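Local coordinates for protein lectin (Lotus tetragonolobus, PDB 2EIG) that probably binds L-fucosyl sugars as a tetrameric legume seed lectin, each subunit holding one calcium and one manganese ion, at residues I93-Q98 and I104-N109; G99-I104 and N141-L146; I163-D166 and I171-V174. One frame throughout, in Å; residues are numbered along the deposited sequence.

Contact 1 (I93-Q98 and I104-N109); sequences IPPNSQ and ITDSSN
Asp106 reaches across to the type II beta turn from Pro94 to Ser97, and its side chain can be followed atom by atom. CB lies 4.1 Å from Pro94 CB, so the root of the aspartate rests on the proline ring, and both CB and CG sit near the carbonyl oxygen of Pro95. With CG anti to the backbone N (chi1 179°), the carboxylate is carried alongside Asn96. OD1 meets the ring carbons of Pro95, the nearest being CB at 3.8 Å. OD2 lies 3.4 Å from Asn96 CB while accepting, within its own segment, from Ser108 N at 2.9 Å, an Asx turn in which the donor stands on the anti side, tilted from the carboxylate plane.

Beyond the aspartate, the backbone joins the segments directly. Ser107 N donates to Asn96 O at 3.0 Å, from above the carbonyl plane rather than on a lone pair, and Ser107 OG adds a weak bond to the same oxygen. Where the two segments run close, there are CA-H...O contacts from Asp106 CA to Pro95 O and from Ser97 CA to Thr105 O. Asp106 N is bound by Asn112 OD1, and Asn109 O by Ser110 OG of the second subunit.

The chemistry implies a fold held mainly by backbone carbonyls, with the carboxylate partly spent on shaping its own turn.

Contact 2 (G99-I104 and N141-L146); sequences GGYLGI and NSIMSL
Ile143 swings its longer branch toward the turn 99-104 because CG1 stands roughly anti to the backbone N (chi1 -152°), while chi2 of 51° turns CD1 toward Leu102 and Ile104. Leu102 answers with CG anti to its own carbonyl carbon, and the two side chains cross at about a right angle, Leu102 CD1 lying 3.9 Å from Ile143 CD1. The same methyl has Ile104 CD1 beside it at 4.3 Å, so the end of one isoleucine is shared by two aliphatic tips.

The branch also lies against two backbone carbonyl oxygens. Gly100 O comes within 3.3 Å of Ile143 CG1, and Tyr101 O lies 3.8 Å from Ile143 CD1. The Tyr101 ring meets CG1 obliquely through CD1.

The turn belongs to the long loop between strands 81-88 and 115-120 of the legume lectin sandwich, and segment 141-146 links strand 135-140 to strand 147-150 at one margin of the seven-stranded sheet. Both metal ions are close: calcium lies near Gly100, and manganese is about 5 Å from the side chain of Leu102, which also touches the manganese ligand Glu118.

Within the turn, Leu102 N bonds to Gly99 O and Ile104 N to Tyr101 O, curling the chain tightly enough to put Leu102 and Ile104 on the same methyl. Across the way, Ser142 OG accepts from Met144 N at 3.0 Å in an ST turn, bracketing Ile143. Trp126 stacks on the Tyr101 ring and also touches Ile143, while Gln111 of the second subunit packs on both residues.

Contact 3 (I163-D166 and I171-V174); sequences IIYD and ILTV
Ile163 and Leu172 meet through methyls: Ile163 CG2 presses on Leu172 CD1 at 3.4 Å, closer than two methyls normally come, so the packing here is tight. The other branch of Ile163 lies alongside Val174, Ile163 CG1 to Val174 CG1 3.9 Å, the two side chains pointing the same way. Next along this face, Leu172 CB lies at the edge of the Tyr165 ring, in plane, 3.8 Å from Tyr165 CD1; CG anti to the backbone N (chi1 -172°) carries the ring past Leu172 toward the backbone of Ile171.

These groups are set in register by an antiparallel hairpin. Ile164 and Thr173 form a hydrogen-bonded pair, with Ile164 N to Thr173 O and Thr173 N to Ile164 O both 2.8 Å. Asp166 and Ile171 make the next such pair, Asp166 N to Ile171 O measuring 2.9 Å and the return bond from Ile171 N to Asp166 O 3.2 Å.

Farther out, the face bearing Ile163, Leu172 and Val174 packs against Val117 of strand 115-120, in the core between the two sheets of the legume lectin sandwich. On the other face, Thr173 OG1 bonds to Ser187 OG, and Asp166 reaches the third subunit, OD1 to Thr185 OG1 and OD2 in a salt bridge to Lys147 NZ.

The chemistry thus divides by face: that of Ile163, Tyr165, Leu172 and Val174 is mainly apolar, its one hydroxyl, Tyr165 OH, satisfied by Ile190 O and Leu192 N, while the opposite face carries hydroxyl and carboxylate groups, along with Ile164 and Ile171, into a subunit interface.

Overall arrangement
Along the chain, contacts 1 and 2 interlock, their segments alternating, whereas contact 3 comes later in series. Contacts 1 and 2 have centres about 9 Å apart and share Ile104; both use the loop between strands 81-88 and 115-120, and a probable hydrogen bond joins Ser97 O to Gly103 N at 2.9 Å. Contact 3 lies in the eight-stranded sheet, whereas contacts 1 and 2 lie in loops joining strands of the seven-stranded sheet; its centre is about 25 Å from that of contact 1 and about 19 Å from that of contact 2. Contact 2 lies beside the metal sites; contacts 1 and 2 both meet the second subunit, whereas hairpin 159-178 meets the third.

Contact 1 (I93-Q98 and I104-N109)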
loop_
_atom_site.group_PDB
_atom_site.type_symbol
_atom_site.label_atom_id
_atom_site.label_comp_id
_atom_site.label_asym_id
_atom_site.label_seq_id
_atom_site.Cartn_x
_atom_site.Cartn_y
_atom_site.Cartn_z
ATOM N N ILE A 93 21.758 22.955 -0.485
ATOM C CA ILE A 93 22.567 21.763 -0.464
ATOM C C ILE A 93 22.954 21.562 0.995
ATOM O O ILE A 93 23.534 22.453 1.600
ATOM C CB ILE A 93 23.810 21.931 -1.351
ATOM C CG1 ILE A 93 23.382 21.935 -2.844
ATOM C CG2 ILE A 93 24.932 20.887 -1.004
ATOM C CD1 ILE A 93 24.515 22.185 -3.813
ATOM N N PRO A 94 22.592 20.412 1.580
ATOM C CA PRO A 94 22.865 20.319 3.029
ATOM C C PRO A 94 24.345 20.206 3.374
ATOM O O PRO A 94 25.179 19.695 2.549
ATOM C CB PRO A 94 22.070 19.080 3.479
ATOM C CG PRO A 94 21.150 18.748 2.257
ATOM C CD PRO A 94 21.926 19.201 1.070
ATOM N N PRO A 95 24.694 20.659 4.593
ATOM C CA PRO A 95 26.040 20.375 5.131
ATOM C C PRO A 95 26.264 18.871 5.135
ATOM O O PRO A 95 25.285 18.136 5.164
ATOM C CB PRO A 95 25.946 20.877 6.585
ATOM C CG PRO A 95 24.858 21.810 6.603
ATOM C CD PRO A 95 23.876 21.445 5.522
ATOM N N ASN A 96 27.514 18.390 5.089
ATOM C CA ASN A 96 27.795 16.931 5.279
ATOM C C ASN A 96 27.013 15.951 4.372
ATOM O O ASN A 96 26.730 14.786 4.736
ATOM C CB ASN A 96 27.632 16.542 6.756
ATOM C CG ASN A 96 27.983 17.671 7.694
ATOM O OD1 ASN A 96 27.096 18.273 8.317
ATOM N ND2 ASN A 96 29.257 17.995 7.787
ATOM N N SER A 97 26.686 16.432 3.167
ATOM C CA SER A 97 25.935 15.658 2.185
ATOM C C SER A 97 26.762 15.133 0.985
ATOM O O SER A 97 26.205 14.655 0.008
ATOM C CB SER A 97 24.738 16.468 1.708
ATOM O OG SER A 97 25.141 17.692 1.090
ATOM N N GLN A 98 28.092 15.231 1.065
ATOM C CA GLN A 98 28.965 14.778 -0.036
ATOM C C GLN A 98 28.884 13.293 -0.274
ATOM O O GLN A 98 28.416 12.526 0.598
ATOM C CB GLN A 98 30.414 15.240 0.159
ATOM C CG GLN A 98 30.595 16.748 -0.068
ATOM C CD GLN A 98 32.054 17.119 -0.102
ATOM O OE1 GLN A 98 32.567 17.628 -1.126
ATOM N NE2 GLN A 98 32.761 16.801 0.985
ATOM N N ILE A 104 21.636 15.152 -0.427
ATOM C CA ILE A 104 20.274 15.249 0.167
ATOM C C ILE A 104 20.257 15.030 1.685
ATOM O O ILE A 104 19.347 15.459 2.376
ATOM C CB ILE A 104 19.248 14.310 -0.507
ATOM C CG1 ILE A 104 19.685 12.824 -0.430
ATOM C CG2 ILE A 104 18.951 14.796 -1.981
ATOM C CD1 ILE A 104 18.778 11.830 -1.144
ATOM N N THR A 105 21.266 14.365 2.192
ATOM C CA THR A 105 21.312 14.029 3.616
ATOM C C THR A 105 22.509 14.729 4.228
ATOM O O THR A 105 23.621 14.517 3.789
ATOM C CB THR A 105 21.427 12.492 3.797
ATOM O OG1 THR A 105 20.166 11.891 3.452
ATOM C CG2 THR A 105 21.807 12.101 5.249
ATOM N N ASP A 106 22.259 15.538 5.250
ATOM C CA ASP A 106 23.271 15.970 6.177
ATOM C C ASP A 106 23.581 14.776 7.106
ATOM O O ASP A 106 22.741 14.383 7.936
ATOM C CB ASP A 106 22.721 17.130 6.999
ATOM C CG ASP A 106 23.705 17.655 8.049
ATOM O OD1 ASP A 106 23.457 18.762 8.534
ATOM O OD2 ASP A 106 24.703 17.002 8.394
ATOM N N SER A 107 24.787 14.232 6.968
ATOM C CA SER A 107 25.196 13.024 7.652
ATOM C C SER A 107 25.311 13.199 9.161
ATOM O O SER A 107 25.294 12.196 9.877
ATOM C CB SER A 107 26.526 12.469 7.096
ATOM O OG SER A 107 27.611 13.267 7.493
ATOM N N SER A 108 25.364 14.452 9.628
ATOM C CA SER A 108 25.509 14.751 11.059
ATOM C C SER A 108 24.199 15.187 11.697
ATOM O O SER A 108 24.218 15.905 12.662
ATOM C CB SER A 108 26.528 15.873 11.278
ATOM O OG SER A 108 27.796 15.548 10.765
ATOM N N ASN A 109 23.090 14.722 11.129
ATOM C CA ASN A 109 21.699 15.102 11.388
ATOM C C ASN A 109 21.028 13.890 10.679
ATOM O O ASN A 109 21.716 13.280 9.892
ATOM C CB ASN A 109 21.453 16.352 10.577
ATOM C CG ASN A 109 20.299 17.116 11.032
ATOM O OD1 ASN A 109 19.498 17.551 10.238
ATOM N ND2 ASN A 109 20.219 17.353 12.315
#

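Contact 2 (G99-I104 and N141-L146)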
loop_
_atom_site.group_PDB
_atom_site.type_symbol
_atom_site.label_atom_id
_atom_site.label_comp_id
_atom_site.label_asym_id
_atom_site.label_seq_id
_atom_site.Cartn_x
_atom_site.Cartn_y
_atom_site.Cartn_z
ATOM N N GLY A 99 29.349 12.873 -1.455
ATOM C CA GLY A 99 29.534 11.443 -1.734
ATOM C C GLY A 99 28.233 10.655 -1.645
ATOM O O GLY A 99 27.208 10.982 -2.300
ATOM N N GLY A 100 28.266 9.620 -0.821
ATOM C CA GLY A 100 27.164 8.675 -0.727
ATOM C C GLY A 100 25.897 9.242 -0.093
ATOM O O GLY A 100 24.848 8.571 -0.143
ATOM N N TYR A 101 26.018 10.422 0.520
ATOM C CA TYR A 101 24.862 11.166 1.087
ATOM C C TYR A 101 24.074 11.934 0.028
ATOM O O TYR A 101 23.044 12.528 0.325
ATOM C CB TYR A 101 25.289 12.073 2.213
ATOM C CG TYR A 101 25.838 11.283 3.363
ATOM C CD1 TYR A 101 24.968 10.503 4.168
ATOM C CD2 TYR A 101 27.226 11.241 3.618
ATOM C CE1 TYR A 101 25.455 9.707 5.202
ATOM C CE2 TYR A 101 27.732 10.441 4.667
ATOM C CZ TYR A 101 26.835 9.685 5.460
ATOM O OH TYR A 101 27.267 8.886 6.521
ATOM N N LEU A 102 24.560 11.867 -1.226
ATOM C CA LEU A 102 23.789 12.247 -2.422
ATOM C C LEU A 102 23.340 13.698 -2.518
ATOM O O LEU A 102 22.532 14.033 -3.376
ATOM C CB LEU A 102 22.631 11.240 -2.708
ATOM C CG LEU A 102 23.135 9.835 -3.097
ATOM C CD1 LEU A 102 22.047 8.771 -3.089
ATOM C CD2 LEU A 102 23.867 9.777 -4.491
ATOM N N GLY A 103 23.922 14.573 -1.709
ATOM C CA GLY A 103 23.561 15.977 -1.675
ATOM C C GLY A 103 22.186 16.187 -1.058
ATOM O O GLY A 103 21.628 17.269 -1.165
ATOM N N ILE A 104 21.636 15.152 -0.427
ATOM C CA ILE A 104 20.274 15.249 0.167
ATOM C C ILE A 104 20.257 15.030 1.685
ATOM O O ILE A 104 19.347 15.459 2.376
ATOM C CB ILE A 104 19.248 14.310 -0.507
ATOM C CG1 ILE A 104 19.685 12.824 -0.430
ATOM C CG2 ILE A 104 18.951 14.796 -1.981
ATOM C CD1 ILE A 104 18.778 11.830 -1.144
ATOM N N ASN A 141 13.615 10.710 4.314
ATOM C CA ASN A 141 14.300 11.275 5.469
ATOM C C ASN A 141 15.625 10.580 5.770
ATOM O O ASN A 141 16.359 10.997 6.638
ATOM C CB ASN A 141 13.401 11.199 6.748
ATOM C CG ASN A 141 12.117 11.952 6.600
ATOM O OD1 ASN A 141 11.181 11.824 7.428
ATOM N ND2 ASN A 141 12.035 12.756 5.550
ATOM N N SER A 142 15.898 9.465 5.119
ATOM C CA SER A 142 17.113 8.732 5.421
ATOM C C SER A 142 17.824 8.345 4.113
ATOM O O SER A 142 17.170 8.224 3.087
ATOM C CB SER A 142 16.698 7.488 6.206
ATOM O OG SER A 142 17.785 6.615 6.357
ATOM N N ILE A 143 19.143 8.177 4.179
ATOM C CA ILE A 143 19.968 7.668 3.060
ATOM C C ILE A 143 19.798 6.161 2.919
ATOM O O ILE A 143 20.115 5.582 1.879
ATOM C CB ILE A 143 21.493 8.049 3.233
ATOM C CG1 ILE A 143 22.208 8.178 1.879
ATOM C CG2 ILE A 143 22.242 7.032 4.197
ATOM C CD1 ILE A 143 21.498 9.105 0.794
ATOM N N MET A 144 19.286 5.509 3.963
ATOM C CA MET A 144 18.951 4.101 3.803
ATOM C C MET A 144 17.584 3.953 3.227
ATOM O O MET A 144 16.583 4.321 3.857
ATOM C CB MET A 144 19.021 3.328 5.127
ATOM C CG MET A 144 20.378 3.186 5.602
ATOM S SD MET A 144 20.416 3.636 7.334
ATOM C CE MET A 144 20.318 5.422 7.183
ATOM N N SER A 145 17.535 3.366 2.042
ATOM C CA SER A 145 16.304 3.287 1.300
ATOM C C SER A 145 15.252 2.463 2.039
ATOM O O SER A 145 15.576 1.468 2.700
ATOM C CB SER A 145 16.586 2.700 -0.064
ATOM O OG SER A 145 17.472 3.586 -0.716
ATOM N N LEU A 146 14.005 2.918 1.966
ATOM C CA LEU A 146 12.875 2.167 2.539
ATOM C C LEU A 146 12.611 0.918 1.715
ATOM O O LEU A 146 12.171 -0.121 2.223
ATOM C CB LEU A 146 11.602 3.022 2.511
ATOM C CG LEU A 146 11.608 4.282 3.357
ATOM C CD1 LEU A 146 10.176 4.828 3.429
ATOM C CD2 LEU A 146 12.125 3.907 4.700
#

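Contact 3 (I163-D166 and I171-V174)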
loop_
_atom_site.group_PDB
_atom_site.type_symbol
_atom_site.label_atom_id
_atom_site.label_comp_id
_atom_site.label_asym_id
_atom_site.label_seq_id
_atom_site.Cartn_x
_atom_site.Cartn_y
_atom_site.Cartn_z
ATOM N N ILE A 163 7.973 8.323 -12.355
ATOM C CA ILE A 163 7.606 8.270 -10.948
ATOM C C ILE A 163 6.190 8.781 -10.819
ATOM O O ILE A 163 5.824 9.845 -11.353
ATOM C CB ILE A 163 8.582 9.112 -10.109
ATOM C CG1 ILE A 163 10.033 8.557 -10.223
ATOM C CG2 ILE A 163 8.115 9.211 -8.632
ATOM C CD1 ILE A 163 11.077 9.539 -9.719
ATOM N N ILE A 164 5.350 8.012 -10.165
ATOM C CA ILE A 164 3.965 8.463 -10.027
ATOM C C ILE A 164 3.774 8.524 -8.536
ATOM O O ILE A 164 4.145 7.591 -7.855
ATOM C CB ILE A 164 2.918 7.498 -10.650
ATOM C CG1 ILE A 164 3.018 7.472 -12.177
ATOM C CG2 ILE A 164 1.474 7.917 -10.253
ATOM C CD1 ILE A 164 2.126 6.391 -12.848
ATOM N N TYR A 165 3.267 9.649 -8.043
ATOM C CA TYR A 165 2.721 9.701 -6.701
ATOM C C TYR A 165 1.219 9.774 -6.764
ATOM O O TYR A 165 0.657 10.756 -7.231
ATOM C CB TYR A 165 3.280 10.897 -5.914
ATOM C CG TYR A 165 2.857 10.834 -4.454
ATOM C CD1 TYR A 165 3.439 9.925 -3.569
ATOM C CD2 TYR A 165 1.829 11.638 -3.988
ATOM C CE1 TYR A 165 2.992 9.838 -2.265
ATOM C CE2 TYR A 165 1.400 11.589 -2.687
ATOM C CZ TYR A 165 1.976 10.697 -1.833
ATOM O OH TYR A 165 1.516 10.697 -0.552
ATOM N N ASP A 166 0.562 8.770 -6.232
ATOM C CA ASP A 166 -0.885 8.805 -6.150
ATOM C C ASP A 166 -1.340 9.265 -4.754
ATOM O O ASP A 166 -1.235 8.510 -3.818
ATOM C CB ASP A 166 -1.469 7.434 -6.490
ATOM C CG ASP A 166 -2.966 7.374 -6.238
ATOM O OD1 ASP A 166 -3.615 8.400 -6.419
ATOM O OD2 ASP A 166 -3.478 6.325 -5.835
ATOM N N ILE A 171 0.852 6.417 -2.529
ATOM C CA ILE A 171 1.912 5.518 -2.973
ATOM C C ILE A 171 2.778 6.225 -4.007
ATOM O O ILE A 171 2.276 6.774 -4.971
ATOM C CB ILE A 171 1.331 4.146 -3.507
ATOM C CG1 ILE A 171 0.710 3.348 -2.328
ATOM C CG2 ILE A 171 2.443 3.291 -4.134
ATOM C CD1 ILE A 171 -0.373 2.372 -2.714
ATOM N N LEU A 172 4.073 6.232 -3.763
ATOM C CA LEU A 172 5.066 6.663 -4.742
ATOM C C LEU A 172 5.594 5.430 -5.484
ATOM O O LEU A 172 6.108 4.519 -4.859
ATOM C CB LEU A 172 6.198 7.401 -4.023
ATOM C CG LEU A 172 7.342 7.981 -4.877
ATOM C CD1 LEU A 172 6.861 9.247 -5.502
ATOM C CD2 LEU A 172 8.571 8.253 -4.028
ATOM N N THR A 173 5.493 5.416 -6.810
ATOM C CA THR A 173 5.939 4.264 -7.586
ATOM C C THR A 173 6.888 4.715 -8.667
ATOM O O THR A 173 6.655 5.699 -9.374
ATOM C CB THR A 173 4.753 3.515 -8.197
ATOM O OG1 THR A 173 3.882 3.147 -7.141
ATOM C CG2 THR A 173 5.197 2.213 -8.886
ATOM N N VAL A 174 7.957 3.959 -8.812
ATOM C CA VAL A 174 8.917 4.241 -9.829
ATOM C C VAL A 174 8.937 3.124 -10.865
ATOM O O VAL A 174 8.938 1.951 -10.510
ATOM C CB VAL A 174 10.335 4.391 -9.224
ATOM C CG1 VAL A 174 11.296 4.907 -10.280
ATOM C CG2 VAL A 174 10.273 5.265 -7.939
#